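Local atomic coordinates of xyloglucan-specific endo-beta-1,4-glucanase BoGH9A (Bacteroides ovatus, PDB entry 6DHT), a protein that hydrolyses internal beta-1,4-glucosidic linkages in the backbone of xyloglucan, releasing xyloglucan oligosaccharides. Residues G170-Y175 and H498-S503. Sequence-based numbering, arbitrary orientation.
Sequences GDYNKY and HRLSAS. With MG (magnesium ion), chain X; EDO (1,2-ethanediol), chain F.
Arg499 folds around the carbonyl oxygen of Gly170, joining the short helix 499-503 to the loop that carries Asp171, a predicted catalytic residue of this glycoside hydrolase family 9 domain, an (alpha/alpha)6 barrel. The CB of Arg499 lies 3.4 Å from Tyr172 OH, which itself hydrogen-bonds to the carbonyl of Val249. With CG beside the backbone N (chi1 -76°), the chain runs extended past Gly170 O to NE, and chi4 (75°) turns NH1 back to that oxygen. CG of Arg499 passes 3.1 Å from Gly170 O, and CD runs past Tyr172 CE2. NE turns to the carbonyl of Glu246. At the tip, Arg499 NH1 gives Gly170 O a 2.9 Å hydrogen bond, the oxygen lying in the guanidinium plane but NH1 standing 58° out of the carbonyl plane. The backbone N of Arg499 reaches Gly170 O at 3.1 Å from the opposite face. NH1 and NH2 also hold a 1,2-ethanediol, probably from the crystallisation liquor. Replacing Arg499 by an alanine would probably leave Gly170 O with the backbone bond alone from this helix, deprive the Glu246 carbonyl of its NE donor and open a gap where CD lies against Tyr172 CE2. Leu500 CD2 meets the edge of the Tyr172 ring, 3.7 Å from Tyr172 CE1. Asp171 OD2 receives Tyr175 OH at 2.7 Å on its syn side and Asn173 ND2 on its anti lone pair.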
ATOM      1  N   GLY A 170     -11.441   4.615  -5.345  1.00 13.88           N
ATOM      2  CA  GLY A 170     -12.752   4.382  -5.908  1.00 14.99           C
ATOM      3  C   GLY A 170     -13.266   5.551  -6.721  1.00 13.48           C
ATOM      4  O   GLY A 170     -14.288   5.393  -7.422  1.00 15.32           O
ATOM      5  N   ASP A 171     -12.605   6.702  -6.619  1.00 13.20           N
ATOM      6  CA  ASP A 171     -12.888   7.922  -7.404  1.00 14.71           C
ATOM      7  C   ASP A 171     -11.843   8.124  -8.505  1.00 16.75           C
ATOM      8  O   ASP A 171     -10.833   7.387  -8.578  1.00 16.50           O
ATOM      9  CB  ASP A 171     -12.944   9.162  -6.503  1.00 13.35           C
ATOM     10  CG  ASP A 171     -11.618   9.514  -5.888  1.00 14.19           C
ATOM     11  OD1 ASP A 171     -11.077   8.632  -5.163  1.00 16.10           O
ATOM     12  OD2 ASP A 171     -11.175  10.667  -6.099  1.00 14.30           O
ATOM     13  N   TYR A 172     -12.035   9.152  -9.331  1.00 14.31           N
ATOM     14  CA  TYR A 172     -11.250   9.344 -10.546  1.00 14.43           C
ATOM     15  C   TYR A 172     -10.306  10.552 -10.499  1.00 14.00           C
ATOM     16  O   TYR A 172      -9.776  10.962 -11.514  1.00 16.63           O
ATOM     17  CB  TYR A 172     -12.208   9.495 -11.737  1.00 15.05           C
ATOM     18  CG  TYR A 172     -13.013   8.277 -12.135  1.00 15.56           C
ATOM     19  CD1 TYR A 172     -12.431   7.010 -12.264  1.00 16.21           C
ATOM     20  CD2 TYR A 172     -14.378   8.391 -12.424  1.00 14.82           C
ATOM     21  CE1 TYR A 172     -13.174   5.921 -12.673  1.00 13.59           C
ATOM     22  CE2 TYR A 172     -15.115   7.319 -12.822  1.00 16.98           C
ATOM     23  CZ  TYR A 172     -14.542   6.058 -12.940  1.00 14.95           C
ATOM     24  OH  TYR A 172     -15.237   4.942 -13.343  1.00 17.03           O
ATOM     25  N   ASN A 173     -10.074  11.091  -9.308  1.00 16.02           N
ATOM     26  CA  ASN A 173      -9.182  12.221  -9.133  1.00 16.45           C
ATOM     27  C   ASN A 173      -7.746  11.792  -8.836  1.00 15.20           C
ATOM     28  O   ASN A 173      -7.525  10.615  -8.551  1.00 14.38           O
ATOM     29  CB  ASN A 173      -9.777  13.111  -8.045  1.00 15.15           C
ATOM     30  CG  ASN A 173     -11.207  13.501  -8.379  1.00 16.46           C
ATOM     31  OD1 ASN A 173     -11.418  14.242  -9.341  1.00 19.14           O
ATOM     32  ND2 ASN A 173     -12.171  12.932  -7.673  1.00 19.09           N
ATOM     33  N   LYS A 174      -6.793  12.700  -8.954  1.00 13.82           N
ATOM     34  CA  LYS A 174      -5.365  12.363  -8.848  1.00 13.41           C
ATOM     35  C   LYS A 174      -4.759  13.283  -7.815  1.00 14.91           C
ATOM     36  O   LYS A 174      -4.866  14.502  -7.944  1.00 17.37           O
ATOM     37  CB  LYS A 174      -4.676  12.531 -10.196  1.00 15.57           C
ATOM     38  CG  LYS A 174      -5.378  11.768 -11.310  1.00 17.32           C
ATOM     39  CD  LYS A 174      -4.646  11.759 -12.621  1.00 17.80           C
ATOM     40  CE  LYS A 174      -4.377  13.161 -13.130  1.00 18.33           C
ATOM     41  NZ  LYS A 174      -3.965  13.158 -14.550  1.00 16.33           N
ATOM     42  N   TYR A 175      -4.109  12.739  -6.797  1.00 14.51           N
ATOM     43  CA  TYR A 175      -3.680  13.505  -5.634  1.00 14.47           C
ATOM     44  C   TYR A 175      -2.179  13.352  -5.407  1.00 16.44           C
ATOM     45  O   TYR A 175      -1.674  12.221  -5.327  1.00 14.22           O
ATOM     46  CB  TYR A 175      -4.387  12.999  -4.392  1.00 15.40           C
ATOM     47  CG  TYR A 175      -5.914  12.935  -4.461  1.00 13.89           C
ATOM     48  CD1 TYR A 175      -6.555  11.901  -5.142  1.00 15.42           C
ATOM     49  CD2 TYR A 175      -6.730  13.872  -3.806  1.00 16.81           C
ATOM     50  CE1 TYR A 175      -7.946  11.793  -5.190  1.00 14.05           C
ATOM     51  CE2 TYR A 175      -8.118  13.778  -3.858  1.00 16.13           C
ATOM     52  CZ  TYR A 175      -8.725  12.740  -4.544  1.00 15.07           C
ATOM     53  OH  TYR A 175     -10.119  12.634  -4.579  1.00 16.49           O
ATOM     54  N   HIS A 498     -15.675   0.806  -6.005  1.00 13.30           N
ATOM     55  CA  HIS A 498     -14.638   1.091  -7.002  1.00 13.66           C
ATOM     56  C   HIS A 498     -15.368   1.463  -8.270  1.00 13.67           C
ATOM     57  O   HIS A 498     -15.986   0.606  -8.902  1.00 15.01           O
ATOM     58  CB  HIS A 498     -13.820  -0.191  -7.230  1.00 14.94           C
ATOM     59  CG  HIS A 498     -12.616  -0.021  -8.099  1.00 13.75           C
ATOM     60  ND1 HIS A 498     -12.093  -1.061  -8.849  1.00 18.36           N
ATOM     61  CD2 HIS A 498     -11.781   1.027  -8.281  1.00 15.71           C
ATOM     62  CE1 HIS A 498     -11.002  -0.641  -9.469  1.00 14.39           C
ATOM     63  NE2 HIS A 498     -10.793   0.622  -9.146  1.00 12.51           N
ATOM     64  N   ARG A 499     -15.310   2.726  -8.651  1.00 15.36           N
ATOM     65  CA  ARG A 499     -16.085   3.146  -9.815  1.00 14.71           C
ATOM     66  C   ARG A 499     -15.681   2.385 -11.078  1.00 17.15           C
ATOM     67  O   ARG A 499     -16.536   2.075 -11.903  1.00 17.95           O
ATOM     68  CB  ARG A 499     -16.010   4.648 -10.042  1.00 14.45           C
ATOM     69  CG  ARG A 499     -16.866   5.477  -9.068  1.00 14.73           C
ATOM     70  CD  ARG A 499     -16.571   6.953  -9.202  1.00 14.17           C
ATOM     71  NE  ARG A 499     -17.417   7.786  -8.339  1.00 16.00           N
ATOM     72  CZ  ARG A 499     -17.258   7.911  -7.033  1.00 16.35           C
ATOM     73  NH1 ARG A 499     -16.296   7.226  -6.410  1.00 16.55           N
ATOM     74  NH2 ARG A 499     -18.047   8.713  -6.335  1.00 17.43           N
ATOM     75  N   LEU A 500     -14.403   2.024 -11.234  1.00 15.21           N
ATOM     76  CA  LEU A 500     -14.048   1.240 -12.419  1.00 15.47           C
ATOM     77  C   LEU A 500     -14.729  -0.125 -12.468  1.00 15.80           C
ATOM     78  O   LEU A 500     -15.313  -0.499 -13.485  1.00 20.47           O
ATOM     79  CB  LEU A 500     -12.538   1.036 -12.513  1.00 16.16           C
ATOM     80  CG  LEU A 500     -11.686   2.231 -12.932  1.00 16.59           C
ATOM     81  CD1 LEU A 500     -10.192   1.842 -12.895  1.00 16.18           C
ATOM     82  CD2 LEU A 500     -12.014   2.767 -14.298  1.00 16.21           C
ATOM     83  N   SER A 501     -14.647  -0.898 -11.396  1.00 14.25           N
ATOM     84  CA  SER A 501     -15.270  -2.222 -11.375  1.00 15.22           C
ATOM     85  C   SER A 501     -16.800  -2.132 -11.434  1.00 17.79           C
ATOM     86  O   SER A 501     -17.472  -3.045 -11.941  1.00 18.44           O
ATOM     87  CB  SER A 501     -14.871  -3.023 -10.137  1.00 15.85           C
ATOM     88  OG  SER A 501     -13.477  -3.334 -10.164  1.00 15.15           O
ATOM     89  N   ALA A 502     -17.352  -1.059 -10.873  1.00 16.27           N
ATOM     90  CA  ALA A 502     -18.806  -0.966 -10.722  1.00 17.64           C
ATOM     91  C   ALA A 502     -19.454  -0.518 -12.016  1.00 21.00           C
ATOM     92  O   ALA A 502     -20.634  -0.818 -12.245  1.00 21.71           O
ATOM     93  CB  ALA A 502     -19.173  -0.019  -9.570  1.00 16.71           C
ATOM     94  N   SER A 503     -18.729   0.204 -12.859  1.00 18.55           N
ATOM     95  CA  SER A 503     -19.319   0.772 -14.071  1.00 20.21           C
ATOM     96  C   SER A 503     -18.963   0.033 -15.337  1.00 25.21           C
ATOM     97  O   SER A 503     -19.454   0.379 -16.412  1.00 27.18           O
ATOM     98  CB  SER A 503     -18.938   2.235 -14.225  1.00 20.90           C
ATOM     99  OG  SER A 503     -17.543   2.372 -14.433  1.00 19.47           O
TER
HETATM  100 MG    MG X 623     -17.783  -4.873 -12.880  1.00 17.70          MG
HETATM  101  C1  EDO F 605     -17.078   8.922  -2.503  1.00 16.44           C
HETATM  102  O1  EDO F 605     -18.092   8.822  -3.524  1.00 17.95           O
HETATM  103  C2  EDO F 605     -15.664   8.924  -3.088  1.00 18.18           C
HETATM  104  O2  EDO F 605     -15.425   7.660  -3.713  1.00 17.75           O
HETATM  105  O   HOH W   1     -15.686  -5.318 -12.784  1.00 17.25           O
HETATM  106  O   HOH W   2     -19.728  -4.330 -13.306  1.00 20.44           O
HETATM  107  O   HOH W   3     -18.057  -5.705 -11.092  1.00 22.02           O